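PDB 1QO7: epoxide hydrolase from Aspergillus niger, which probably hydrolyses epoxides to vicinal diols, using an alpha/beta-hydrolase fold. Local coordinates for residues P14-V19 with P83-E88; A106-L111 with P139-V144; G183-G188 with C206-L211; L211-M216 with P344-P349; A237-F242 with C348-S353. The protein carries 2 engineered substitutions. All coordinates share one frame; numbering follows the deposited sequence.

Contact 1. Residues P14-V19 with P83-E88; sequences PNPFTV and PQFTTE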
# COMPACT_ATOMS: atom_id res chain seq x y z
N PRO A 14 -8.53 -21.11 34.88
CA PRO A 14 -9.45 -20.53 33.90
C PRO A 14 -9.82 -19.09 34.24
O PRO A 14 -10.25 -18.80 35.36
CB PRO A 14 -10.65 -21.48 33.95
CG PRO A 14 -10.65 -21.93 35.39
CD PRO A 14 -9.19 -22.19 35.65
N ASN A 15 -9.61 -18.19 33.29
CA ASN A 15 -9.95 -16.78 33.45
C ASN A 15 -10.98 -16.45 32.38
O ASN A 15 -10.63 -15.97 31.30
CB ASN A 15 -8.71 -15.89 33.25
CG ASN A 15 -7.65 -16.10 34.32
OD1 ASN A 15 -7.90 -15.86 35.51
ND2 ASN A 15 -6.47 -16.54 33.92
N PRO A 16 -12.26 -16.70 32.66
CA PRO A 16 -13.32 -16.42 31.68
C PRO A 16 -13.22 -15.00 31.13
O PRO A 16 -12.95 -14.06 31.87
CB PRO A 16 -14.61 -16.64 32.47
CG PRO A 16 -14.20 -17.68 33.48
CD PRO A 16 -12.85 -17.19 33.92
N PHE A 17 -13.44 -14.87 29.83
CA PHE A 17 -13.37 -13.57 29.17
C PHE A 17 -14.70 -13.27 28.49
O PHE A 17 -15.36 -14.17 27.96
CB PHE A 17 -12.27 -13.58 28.11
CG PHE A 17 -12.14 -12.29 27.35
CD1 PHE A 17 -11.47 -11.20 27.90
CD2 PHE A 17 -12.70 -12.16 26.08
CE1 PHE A 17 -11.38 -10.00 27.20
CE2 PHE A 17 -12.62 -10.96 25.38
CZ PHE A 17 -11.95 -9.88 25.94
N THR A 18 -15.09 -12.00 28.50
CA THR A 18 -16.33 -11.56 27.87
C THR A 18 -16.05 -10.26 27.13
O THR A 18 -15.35 -9.39 27.65
CB THR A 18 -17.43 -11.29 28.92
OG1 THR A 18 -17.65 -12.47 29.71
CG2 THR A 18 -18.73 -10.92 28.22
N VAL A 19 -16.58 -10.14 25.91
CA VAL A 19 -16.38 -8.91 25.14
C VAL A 19 -17.40 -7.89 25.61
O VAL A 19 -18.60 -8.17 25.63
CB VAL A 19 -16.57 -9.17 23.63
CG1 VAL A 19 -16.36 -7.87 22.85
CG2 VAL A 19 -15.58 -10.23 23.15
N PRO A 83 -17.38 -20.25 24.86
CA PRO A 83 -16.44 -20.04 25.96
C PRO A 83 -15.20 -19.29 25.48
O PRO A 83 -14.64 -19.62 24.43
CB PRO A 83 -16.09 -21.46 26.40
CG PRO A 83 -17.32 -22.25 26.04
CD PRO A 83 -17.67 -21.68 24.68
N GLN A 84 -14.78 -18.29 26.24
CA GLN A 84 -13.58 -17.51 25.92
C GLN A 84 -12.79 -17.33 27.20
O GLN A 84 -13.36 -17.26 28.28
CB GLN A 84 -13.93 -16.12 25.39
CG GLN A 84 -14.71 -16.07 24.11
CD GLN A 84 -15.06 -14.64 23.76
OE1 GLN A 84 -14.25 -13.92 23.17
NE2 GLN A 84 -16.26 -14.21 24.16
N PHE A 85 -11.47 -17.23 27.06
CA PHE A 85 -10.60 -17.06 28.21
C PHE A 85 -9.37 -16.27 27.80
O PHE A 85 -9.15 -16.02 26.62
CB PHE A 85 -10.09 -18.41 28.73
CG PHE A 85 -11.17 -19.44 28.94
CD1 PHE A 85 -11.62 -20.21 27.88
CD2 PHE A 85 -11.72 -19.63 30.20
CE1 PHE A 85 -12.61 -21.16 28.07
CE2 PHE A 85 -12.71 -20.58 30.40
CZ PHE A 85 -13.16 -21.35 29.34
N THR A 86 -8.59 -15.86 28.79
CA THR A 86 -7.33 -15.19 28.51
C THR A 86 -6.33 -15.81 29.48
O THR A 86 -6.71 -16.29 30.55
CB THR A 86 -7.35 -13.65 28.75
OG1 THR A 86 -7.61 -13.37 30.13
CG2 THR A 86 -8.40 -12.98 27.87
N THR A 87 -5.07 -15.83 29.08
CA THR A 87 -4.02 -16.36 29.92
C THR A 87 -2.76 -15.61 29.51
O THR A 87 -2.68 -15.11 28.39
CB THR A 87 -3.82 -17.88 29.72
OG1 THR A 87 -2.93 -18.39 30.72
CG2 THR A 87 -3.25 -18.18 28.33
N GLU A 88 -1.79 -15.51 30.41
CA GLU A 88 -0.56 -14.80 30.08
C GLU A 88 0.55 -15.75 29.69
O GLU A 88 0.82 -16.74 30.38
CB GLU A 88 -0.10 -13.95 31.26
CG GLU A 88 -1.13 -12.93 31.72
CD GLU A 88 -0.52 -11.90 32.64
OE1 GLU A 88 0.32 -12.27 33.48
OE2 GLU A 88 -0.90 -10.71 32.54
O HOH W 1 -7.66 -18.94 31.31
O HOH W 2 -10.12 -13.06 31.07
O HOH W 3 -16.53 -16.51 28.56
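Phe17 and Thr86 meet where the N-terminal run 14-19 lies on strand 84-89, an outermost strand of the chain's alpha/beta-hydrolase sheet. Only one beta bridge forms, Pro16 with Phe85, and the touching parts run 110° apart, so this is a crossing rather than an added strand. Two backbone bonds flank the bridge: Phe17 N to Gln84 O at 2.8 Å, with the donor well above the carbonyl plane, and Thr86 N to Asn15 O at 3.2 Å. The Phe17 side chain can be followed outward. Its CB sits 3.9 Å from Phe85 CA and also touches Gln84 O. With CG anti to the backbone N (chi1 179°), the ring comes to lie between the Thr86 methyl and the Gln84 amide: CG and CD1 meet the methyl, CD1 to CG2 being 3.5 Å, while CD2 and CE2 present their edge to the amide, steeply turned at 83° to the ring. His95 and Phe152 also pack on this ring, and His95 NE2 is hydrogen-bonded to Gln84 OE1. Water completes the join. One molecule accepts from Asn15 N and donates to Thr86 O, both at 2.9 Å; another donates to Asn15 O and lies 2.7 Å from Thr86 OG1.

Contact 2. Residues A106-L111 with P139-V144; sequences AVPIAL and PFHLVV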
# COMPACT_ATOMS: atom_id res chain seq x y z
N ALA A 106 -10.38 -37.32 24.17
CA ALA A 106 -10.61 -36.31 23.13
C ALA A 106 -9.28 -35.82 22.54
O ALA A 106 -8.32 -35.61 23.27
CB ALA A 106 -11.40 -35.14 23.70
N VAL A 107 -9.25 -35.65 21.22
CA VAL A 107 -8.04 -35.18 20.53
C VAL A 107 -7.97 -33.66 20.57
O VAL A 107 -8.88 -32.98 20.11
CB VAL A 107 -8.05 -35.60 19.05
CG1 VAL A 107 -6.76 -35.14 18.38
CG2 VAL A 107 -8.21 -37.10 18.93
N PRO A 108 -6.86 -33.10 21.10
CA PRO A 108 -6.67 -31.65 21.19
C PRO A 108 -6.33 -31.08 19.82
O PRO A 108 -5.41 -31.55 19.16
CB PRO A 108 -5.48 -31.51 22.14
CG PRO A 108 -5.43 -32.85 22.87
CD PRO A 108 -5.78 -33.82 21.79
N ILE A 109 -7.07 -30.04 19.42
CA ILE A 109 -6.84 -29.40 18.14
C ILE A 109 -6.82 -27.88 18.29
O ILE A 109 -7.68 -27.32 18.98
CB ILE A 109 -7.96 -29.74 17.12
CG1 ILE A 109 -8.15 -31.25 17.01
CG2 ILE A 109 -7.61 -29.17 15.76
CD1 ILE A 109 -9.27 -31.65 16.06
N ALA A 110 -5.84 -27.23 17.68
CA ALA A 110 -5.79 -25.77 17.71
C ALA A 110 -6.10 -25.32 16.28
O ALA A 110 -5.49 -25.80 15.34
CB ALA A 110 -4.39 -25.29 18.13
N LEU A 111 -7.07 -24.42 16.14
CA LEU A 111 -7.47 -23.88 14.83
C LEU A 111 -6.86 -22.49 14.74
O LEU A 111 -7.20 -21.62 15.55
CB LEU A 111 -9.00 -23.80 14.75
CG LEU A 111 -9.79 -25.09 15.01
CD1 LEU A 111 -11.29 -24.82 14.96
CD2 LEU A 111 -9.42 -26.11 13.97
N PRO A 139 -15.72 -35.42 20.40
CA PRO A 139 -14.48 -36.18 20.15
C PRO A 139 -13.18 -35.39 20.20
O PRO A 139 -12.10 -35.98 20.29
CB PRO A 139 -14.70 -36.76 18.74
CG PRO A 139 -16.19 -36.65 18.52
CD PRO A 139 -16.52 -35.34 19.17
N PHE A 140 -13.28 -34.07 20.16
CA PHE A 140 -12.09 -33.22 20.15
C PHE A 140 -12.16 -32.08 21.16
O PHE A 140 -13.23 -31.73 21.66
CB PHE A 140 -11.92 -32.56 18.77
CG PHE A 140 -12.07 -33.50 17.61
CD1 PHE A 140 -11.47 -34.75 17.62
CD2 PHE A 140 -12.79 -33.11 16.48
CE1 PHE A 140 -11.57 -35.61 16.51
CE2 PHE A 140 -12.90 -33.96 15.37
CZ PHE A 140 -12.29 -35.20 15.39
N HIS A 141 -10.99 -31.51 21.45
CA HIS A 141 -10.90 -30.32 22.30
C HIS A 141 -10.58 -29.30 21.20
O HIS A 141 -9.59 -29.45 20.49
CB HIS A 141 -9.70 -30.38 23.26
CG HIS A 141 -9.92 -31.28 24.44
ND1 HIS A 141 -10.96 -31.12 25.32
CD2 HIS A 141 -9.19 -32.32 24.91
CE1 HIS A 141 -10.87 -32.02 26.28
NE2 HIS A 141 -9.80 -32.76 26.06
N LEU A 142 -11.42 -28.28 21.04
CA LEU A 142 -11.19 -27.28 20.00
C LEU A 142 -10.76 -25.96 20.60
O LEU A 142 -11.54 -25.30 21.30
CB LEU A 142 -12.46 -27.10 19.16
CG LEU A 142 -12.93 -28.40 18.49
CD1 LEU A 142 -14.37 -28.27 18.05
CD2 LEU A 142 -12.01 -28.71 17.31
N VAL A 143 -9.51 -25.58 20.33
CA VAL A 143 -8.96 -24.33 20.85
C VAL A 143 -8.75 -23.37 19.67
O VAL A 143 -8.12 -23.74 18.68
CB VAL A 143 -7.62 -24.58 21.57
CG1 VAL A 143 -7.12 -23.28 22.19
CG2 VAL A 143 -7.81 -25.67 22.65
N VAL A 144 -9.27 -22.16 19.80
CA VAL A 144 -9.16 -21.16 18.73
C VAL A 144 -8.51 -19.92 19.34
O VAL A 144 -9.19 -19.03 19.85
CB VAL A 144 -10.55 -20.81 18.18
CG1 VAL A 144 -10.42 -19.91 16.96
CG2 VAL A 144 -11.29 -22.09 17.81
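Val143 O receives two groups of the neighbouring strand: Leu111 N at 2.8 Å, almost head-on to the carbonyl, and the CA-H of Ala110, with CA 3.2 Å away. The two strands, 107-112 and 140-145, are parallel neighbours in the alpha/beta-hydrolase sheet and the ends of a right-handed beta-alpha-beta crossover through helix 123-132. Five N-H to O bonds alternate between them in a parallel register running from Val107-Phe140 to Ala110-Val143, with 20° between the strand directions. On the face bearing Val107, Ile109, Phe140 and Leu142, Ile109 CD1 lies over the Phe140 ring, 4.0 Å from its centroid and displaced toward the rim; the Pro139 ring covers the opposite face through CB. Ile109 reaches this place because CG1 stands beside its backbone N and the chain then extends (chi2 178°). Helix 379-393 closes over this face, Val390 touching both Ile109 and Phe140. The other face carries His141, whose ring packs against Phe180. Within the pair, Ala106 CB sits over one face of the imidazole, 3.7 Å from NE2, and Pro108 CG approaches the ring's edge, 4.3 Å from CD2.

Contact 3. Residues G183-G188 with C206-L211; sequences GYIIQG and CKAVHL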
# COMPACT_ATOMS: atom_id res chain seq x y z
N GLY A 183 0.41 -34.30 23.15
CA GLY A 183 0.05 -34.27 21.74
C GLY A 183 -1.18 -33.47 21.34
O GLY A 183 -2.20 -33.47 22.04
N TYR A 184 -1.07 -32.78 20.21
CA TYR A 184 -2.17 -32.01 19.66
C TYR A 184 -1.99 -31.89 18.16
O TYR A 184 -0.91 -32.15 17.63
CB TYR A 184 -2.25 -30.61 20.31
CG TYR A 184 -1.04 -29.73 20.10
CD1 TYR A 184 -0.86 -29.02 18.91
CD2 TYR A 184 -0.06 -29.61 21.09
CE1 TYR A 184 0.27 -28.22 18.70
CE2 TYR A 184 1.07 -28.81 20.90
CZ TYR A 184 1.22 -28.11 19.70
OH TYR A 184 2.35 -27.34 19.49
N ILE A 185 -3.06 -31.52 17.48
CA ILE A 185 -3.03 -31.36 16.03
C ILE A 185 -3.33 -29.90 15.72
O ILE A 185 -3.96 -29.21 16.52
CB ILE A 185 -4.09 -32.28 15.36
CG1 ILE A 185 -3.69 -33.74 15.59
CG2 ILE A 185 -4.19 -31.98 13.87
CD1 ILE A 185 -4.60 -34.76 14.95
N ILE A 186 -2.86 -29.43 14.57
CA ILE A 186 -3.09 -28.05 14.18
C ILE A 186 -3.78 -27.93 12.83
O ILE A 186 -3.49 -28.70 11.91
CB ILE A 186 -1.76 -27.27 14.09
CG1 ILE A 186 -1.16 -27.15 15.49
CG2 ILE A 186 -1.99 -25.89 13.47
CD1 ILE A 186 0.31 -27.02 15.47
N GLN A 187 -4.70 -26.98 12.73
CA GLN A 187 -5.39 -26.71 11.48
C GLN A 187 -5.05 -25.25 11.21
O GLN A 187 -5.19 -24.41 12.10
CB GLN A 187 -6.91 -26.86 11.62
CG GLN A 187 -7.66 -27.04 10.30
CD GLN A 187 -7.58 -25.83 9.38
OE1 GLN A 187 -7.13 -25.93 8.23
NE2 GLN A 187 -8.04 -24.68 9.86
N GLY A 188 -4.58 -24.95 10.01
CA GLY A 188 -4.24 -23.56 9.74
C GLY A 188 -4.39 -23.10 8.31
O GLY A 188 -4.21 -23.88 7.37
N CYS A 206 3.37 -31.20 18.69
CA CYS A 206 2.51 -31.13 17.52
C CYS A 206 2.68 -32.45 16.78
O CYS A 206 3.75 -32.74 16.25
CB CYS A 206 2.91 -29.94 16.63
SG CYS A 206 1.94 -29.81 15.12
N LYS A 207 1.62 -33.25 16.75
CA LYS A 207 1.67 -34.57 16.11
C LYS A 207 1.28 -34.64 14.65
O LYS A 207 1.69 -35.55 13.94
CB LYS A 207 0.80 -35.55 16.90
CG LYS A 207 1.15 -35.65 18.38
CD LYS A 207 2.61 -36.02 18.58
CE LYS A 207 2.95 -36.20 20.05
NZ LYS A 207 4.39 -36.49 20.26
N ALA A 208 0.47 -33.69 14.19
CA ALA A 208 0.03 -33.68 12.80
C ALA A 208 -0.45 -32.27 12.43
O ALA A 208 -0.81 -31.49 13.31
CB ALA A 208 -1.11 -34.67 12.59
N VAL A 209 -0.47 -31.98 11.14
CA VAL A 209 -0.88 -30.66 10.67
C VAL A 209 -1.78 -30.72 9.44
O VAL A 209 -1.49 -31.44 8.48
CB VAL A 209 0.36 -29.81 10.30
CG1 VAL A 209 -0.09 -28.44 9.79
CG2 VAL A 209 1.27 -29.67 11.51
N HIS A 210 -2.87 -29.96 9.48
CA HIS A 210 -3.78 -29.88 8.35
C HIS A 210 -3.82 -28.42 7.92
O HIS A 210 -4.11 -27.54 8.73
CB HIS A 210 -5.18 -30.36 8.73
CG HIS A 210 -6.19 -30.17 7.64
ND1 HIS A 210 -6.75 -28.95 7.35
CD2 HIS A 210 -6.72 -31.05 6.76
CE1 HIS A 210 -7.59 -29.09 6.33
NE2 HIS A 210 -7.59 -30.35 5.95
N LEU A 211 -3.53 -28.16 6.65
CA LEU A 211 -3.52 -26.79 6.14
C LEU A 211 -4.45 -26.63 4.95
O LEU A 211 -4.81 -27.61 4.29
CB LEU A 211 -2.11 -26.43 5.69
CG LEU A 211 -0.94 -26.69 6.64
CD1 LEU A 211 0.37 -26.35 5.94
CD2 LEU A 211 -1.11 -25.85 7.90
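Cys206 opens its strand beneath the Tyr184 ring: its CA lies over one face, 4.0 Å from the centroid, and its SG packs on Ile186 CD1. The Tyr184 hydroxyl is held by Asp172. Lys207 N bonds Tyr184 O at 2.9 Å, and its CG rests on Gly183 CA. Here the register slips by one residue, from Tyr184-Cys206 to Ile186-Val209, as in a beta bulge, and the buried Ala208 N has no partner in the model. Ala208 O still accepts Ile186 N at 3.2 Å. Val209 brings its CA-H to Ile186 O, which also takes His210 N. His210 and Gln187 then lie side by side: ND1 donates to an in-plane lone pair of Gln187 OE1 at 3.2 Å, while Ser341 binds NE2 and Asn212 binds the same OE1. Leu211 CA closes on Gly188 O. Joined through helix 191-202, the strands form the beta-alpha-beta unit whose first strand runs into the sequence around Asp190, the predicted nucleophile, consistent with the nucleophile elbow of alpha/beta hydrolases.

Contact 4. Residues L211-M216 with P344-P349; sequences LNLCAM and PKDLCP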
# COMPACT_ATOMS: atom_id res chain seq x y z
N LEU A 211 -3.53 -28.16 6.65
CA LEU A 211 -3.52 -26.79 6.14
C LEU A 211 -4.45 -26.63 4.95
O LEU A 211 -4.81 -27.61 4.29
CB LEU A 211 -2.11 -26.43 5.69
CG LEU A 211 -0.94 -26.69 6.64
CD1 LEU A 211 0.37 -26.35 5.94
CD2 LEU A 211 -1.11 -25.85 7.90
N ASN A 212 -4.87 -25.39 4.69
CA ASN A 212 -5.69 -25.12 3.52
C ASN A 212 -5.04 -24.01 2.68
O ASN A 212 -5.68 -23.38 1.83
CB ASN A 212 -7.16 -24.82 3.88
CG ASN A 212 -7.33 -23.60 4.76
OD1 ASN A 212 -7.67 -22.52 4.28
ND2 ASN A 212 -7.12 -23.77 6.06
N LEU A 213 -3.74 -23.80 2.91
CA LEU A 213 -2.93 -22.85 2.16
C LEU A 213 -1.49 -23.35 2.14
O LEU A 213 -0.93 -23.67 3.18
CB LEU A 213 -2.95 -21.45 2.79
CG LEU A 213 -1.99 -20.48 2.07
CD1 LEU A 213 -2.53 -20.17 0.69
CD2 LEU A 213 -1.83 -19.20 2.87
N CYS A 214 -0.91 -23.41 0.95
CA CYS A 214 0.47 -23.85 0.81
C CYS A 214 1.15 -22.94 -0.20
O CYS A 214 1.35 -23.32 -1.36
CB CYS A 214 0.54 -25.31 0.34
SG CYS A 214 2.19 -26.07 0.47
N ALA A 215 1.48 -21.73 0.23
CA ALA A 215 2.14 -20.75 -0.64
C ALA A 215 3.52 -21.28 -1.01
O ALA A 215 4.35 -21.55 -0.13
CB ALA A 215 2.27 -19.42 0.08
N MET A 216 3.77 -21.44 -2.30
CA MET A 216 5.06 -21.95 -2.77
C MET A 216 5.27 -21.69 -4.25
O MET A 216 4.35 -21.34 -4.98
CB MET A 216 5.14 -23.46 -2.51
CG MET A 216 4.16 -24.27 -3.34
SD MET A 216 4.22 -26.03 -2.98
CE MET A 216 5.88 -26.41 -3.60
N PRO A 344 -10.50 -24.08 -4.60
CA PRO A 344 -10.15 -23.41 -5.87
C PRO A 344 -9.96 -21.90 -5.88
O PRO A 344 -9.09 -21.40 -6.60
CB PRO A 344 -11.27 -23.87 -6.81
CG PRO A 344 -12.44 -24.01 -5.89
CD PRO A 344 -11.82 -24.72 -4.71
N LYS A 345 -10.75 -21.17 -5.11
CA LYS A 345 -10.63 -19.72 -5.11
C LYS A 345 -9.68 -19.15 -4.06
O LYS A 345 -9.69 -17.94 -3.82
CB LYS A 345 -12.01 -19.08 -4.97
CG LYS A 345 -12.96 -19.40 -6.11
CD LYS A 345 -12.38 -18.96 -7.44
CE LYS A 345 -13.33 -19.25 -8.58
NZ LYS A 345 -12.74 -18.83 -9.89
N ASP A 346 -8.86 -20.00 -3.44
CA ASP A 346 -7.92 -19.46 -2.46
C ASP A 346 -6.85 -18.71 -3.25
O ASP A 346 -6.80 -18.80 -4.47
CB ASP A 346 -7.27 -20.56 -1.61
CG ASP A 346 -6.73 -20.01 -0.28
OD1 ASP A 346 -6.47 -18.79 -0.20
OD2 ASP A 346 -6.56 -20.80 0.69
N LEU A 347 -6.00 -17.98 -2.54
CA LEU A 347 -4.97 -17.16 -3.15
C LEU A 347 -3.92 -17.85 -4.01
O LEU A 347 -3.61 -17.38 -5.11
CB LEU A 347 -4.25 -16.35 -2.06
CG LEU A 347 -5.20 -15.67 -1.07
CD1 LEU A 347 -4.40 -14.89 -0.04
CD2 LEU A 347 -6.14 -14.75 -1.84
N CYS A 348 -3.38 -18.96 -3.53
CA CYS A 348 -2.35 -19.69 -4.26
C CYS A 348 -2.73 -21.15 -4.46
O CYS A 348 -2.22 -22.04 -3.78
CB CYS A 348 -1.02 -19.58 -3.50
SG CYS A 348 -0.53 -17.87 -3.13
N PRO A 349 -3.64 -21.42 -5.41
CA PRO A 349 -4.11 -22.77 -5.71
C PRO A 349 -3.12 -23.63 -6.48
O PRO A 349 -3.23 -23.79 -7.69
CB PRO A 349 -5.39 -22.52 -6.49
CG PRO A 349 -5.06 -21.29 -7.26
CD PRO A 349 -4.34 -20.42 -6.24
O HOH W 4 -5.69 -19.77 3.48
O HOH W 5 -2.48 -23.19 -1.36
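Asp346 and Asn212 face each other across two loops that follow strands 206-211 and 337-342. The Asp346 carboxylate is carried across by its first torsion, with CG anti to the backbone N (chi1 -158°), which brings OD2 to 3.0 Å from Asn212 O. Both are acceptors, so this is a close approach and not a bond. The Asn212 side chain crosses that of Asp346 at about a right angle, although the amide and carboxylate planes are only 26° apart. Its ND2 is engaged by Gln187. A water is placed to donate to Asp346 OD2 at 3.1 Å and, weakly, to Asn212 OD1, but it has more acceptors nearby than protons. The CD1 branch of Leu213 packs beside the carboxylate: with CG anti to its own N (chi1 174°), the residue sets CD1 4.1 Å from Asp346 OD2 and 4.5 Å from Cys348 CB. Cys348 CB also reaches Ala215 CA. A second water ties the backbones more firmly, accepting from Cys214 N at 2.8 Å and donating to Cys348 O at 2.7 Å. Asp346 OD1 is hydrogen-bonded to ND1 of His372, a predicted catalytic residue, and the side chain of Leu213 is about 5 Å from that of Asp190, the predicted nucleophile. This geometry is consistent with Asp346 as the acid of an Asp-His-Asp catalytic triad, as in related epoxide hydrolases.

Contact 5. Residues A237-F242 with C348-S353; sequences ARMEKF and CPVPRS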
# COMPACT_ATOMS: atom_id res chain seq x y z
N ALA A 237 -2.07 -20.17 -12.79
CA ALA A 237 -2.23 -18.86 -13.42
C ALA A 237 -2.81 -17.89 -12.40
O ALA A 237 -2.37 -16.74 -12.30
CB ALA A 237 -3.15 -18.98 -14.62
N ARG A 238 -3.80 -18.36 -11.63
CA ARG A 238 -4.42 -17.51 -10.62
C ARG A 238 -3.39 -17.15 -9.56
O ARG A 238 -3.38 -16.03 -9.05
CB ARG A 238 -5.61 -18.22 -9.97
CG ARG A 238 -6.79 -18.45 -10.92
CD ARG A 238 -8.09 -18.71 -10.15
NE ARG A 238 -8.07 -19.96 -9.40
CZ ARG A 238 -8.17 -21.17 -9.94
NH1 ARG A 238 -8.30 -21.30 -11.26
NH2 ARG A 238 -8.14 -22.25 -9.17
N MET A 239 -2.51 -18.10 -9.22
CA MET A 239 -1.50 -17.81 -8.22
C MET A 239 -0.52 -16.76 -8.73
O MET A 239 -0.10 -15.87 -7.99
CB MET A 239 -0.73 -19.08 -7.83
CG MET A 239 0.37 -18.82 -6.81
SD MET A 239 1.16 -20.30 -6.21
CE MET A 239 2.31 -20.64 -7.58
N GLU A 240 -0.14 -16.87 -10.00
CA GLU A 240 0.79 -15.91 -10.57
C GLU A 240 0.19 -14.51 -10.62
O GLU A 240 0.91 -13.53 -10.44
CB GLU A 240 1.23 -16.35 -11.97
CG GLU A 240 2.43 -17.28 -11.96
CD GLU A 240 3.65 -16.64 -11.32
OE1 GLU A 240 4.10 -15.57 -11.80
OE2 GLU A 240 4.17 -17.21 -10.33
N LYS A 241 -1.12 -14.43 -10.86
CA LYS A 241 -1.79 -13.13 -10.91
C LYS A 241 -1.79 -12.53 -9.51
O LYS A 241 -1.58 -11.33 -9.35
CB LYS A 241 -3.23 -13.29 -11.41
CG LYS A 241 -3.93 -11.96 -11.70
CD LYS A 241 -5.41 -12.14 -11.99
CE LYS A 241 -6.03 -10.90 -12.62
NZ LYS A 241 -5.79 -9.67 -11.82
N PHE A 242 -2.03 -13.36 -8.50
CA PHE A 242 -2.04 -12.87 -7.13
C PHE A 242 -0.65 -12.35 -6.75
O PHE A 242 -0.50 -11.29 -6.14
CB PHE A 242 -2.44 -13.98 -6.16
CG PHE A 242 -2.28 -13.61 -4.71
CD1 PHE A 242 -3.10 -12.64 -4.13
CD2 PHE A 242 -1.30 -14.21 -3.92
CE1 PHE A 242 -2.95 -12.29 -2.78
CE2 PHE A 242 -1.14 -13.86 -2.58
CZ PHE A 242 -1.96 -12.90 -2.01
N CYS A 348 -3.38 -18.96 -3.53
CA CYS A 348 -2.35 -19.69 -4.26
C CYS A 348 -2.73 -21.15 -4.46
O CYS A 348 -2.22 -22.04 -3.78
CB CYS A 348 -1.02 -19.58 -3.50
SG CYS A 348 -0.53 -17.87 -3.13
N PRO A 349 -3.64 -21.42 -5.41
CA PRO A 349 -4.11 -22.77 -5.71
C PRO A 349 -3.12 -23.63 -6.48
O PRO A 349 -3.23 -23.79 -7.69
CB PRO A 349 -5.39 -22.52 -6.49
CG PRO A 349 -5.06 -21.29 -7.26
CD PRO A 349 -4.34 -20.42 -6.24
N VAL A 350 -2.15 -24.19 -5.76
CA VAL A 350 -1.13 -25.05 -6.36
C VAL A 350 -1.61 -26.49 -6.36
O VAL A 350 -2.44 -26.88 -5.53
CB VAL A 350 0.20 -24.95 -5.60
CG1 VAL A 350 0.73 -23.53 -5.67
CG2 VAL A 350 -0.00 -25.37 -4.15
N PRO A 351 -1.10 -27.31 -7.29
CA PRO A 351 -1.47 -28.73 -7.40
C PRO A 351 -0.96 -29.64 -6.29
O PRO A 351 0.03 -29.35 -5.63
CB PRO A 351 -0.92 -29.11 -8.77
CG PRO A 351 0.31 -28.28 -8.87
CD PRO A 351 -0.16 -26.93 -8.36
N ARG A 352 -1.65 -30.76 -6.11
CA ARG A 352 -1.29 -31.74 -5.10
C ARG A 352 0.15 -32.22 -5.22
O ARG A 352 0.84 -32.40 -4.22
CB ARG A 352 -2.23 -32.94 -5.19
CG ARG A 352 -1.89 -34.06 -4.22
CD ARG A 352 -2.93 -35.17 -4.28
NE ARG A 352 -2.66 -36.22 -3.31
CZ ARG A 352 -3.51 -37.19 -3.00
NH1 ARG A 352 -4.69 -37.25 -3.60
NH2 ARG A 352 -3.18 -38.10 -2.10
N SER A 353 0.61 -32.42 -6.45
CA SER A 353 1.98 -32.89 -6.69
C SER A 353 3.02 -31.94 -6.12
O SER A 353 4.09 -32.37 -5.69
CB SER A 353 2.22 -33.09 -8.19
OG SER A 353 2.05 -31.88 -8.91
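The Phe242 ring meets Cys348 SG at a slant: the sulfur is 4.9 Å from the centroid and 62° off the ring normal, a sulfur-aromatic contact in which CD2 comes nearest at 3.8 Å. The other flat group, the Arg238 guanidinium, is likewise approached obliquely, by Pro349 CG, which lies 3.7 Å from NH2. A bend at chi3 (-66°) brings the arginine's NE and NH2 near that carbon, and NH2 is hydrogen-bonded to Pro344 O, which fixes that end. Between the two, Met239 meets Cys348, Pro349 and Val350. Its CG is 3.7 Å from Cys348 CB and its SD 3.6 Å from the same carbon, while SD also packs against Val350 CG1. An extended start followed by a turn at chi3 (80°) brings CE back to Val350 CG1 as well, and Trp354 of helix 352-355 adds to the methionine's surroundings. These side chains come from one side of helix 230-245, which lies in the helical insertion between strands 206-211 and 337-342, where epoxide hydrolases usually carry their cap. The loop they meet belongs to the sheet-bearing part of the fold. It is bent at Pro349, the centre of an inverse gamma turn closed by a weak bond from Val350 N to Cys348 O at 2.9 Å. Phe242 also packs on Leu347, and its side chain is about 7 Å from those of Asp190 and His372, both predicted catalytic residues.

In the fold
Contacts 1, 2 and 3 follow one another along the chain and all reach the same mixed sheet, contact 1 at its outermost strand 84-89. The centres of contacts 1 and 2 are about 17 Å apart, whereas contacts 2 and 3, with centres about 10 Å apart, touch through neighbouring strands 107-112 and 184-188. Contact 4 begins where contact 3 ends, sharing Leu211, and contact 5 shares Cys348 and Pro349 with contact 4, their centres about 7 Å apart. Contacts 1 and 5, with centres about 39 Å apart, lie on opposite sides of the chain's centre. The series thus runs from the sheet's edge through its core to the predicted catalytic residues and the helical insertion beside them.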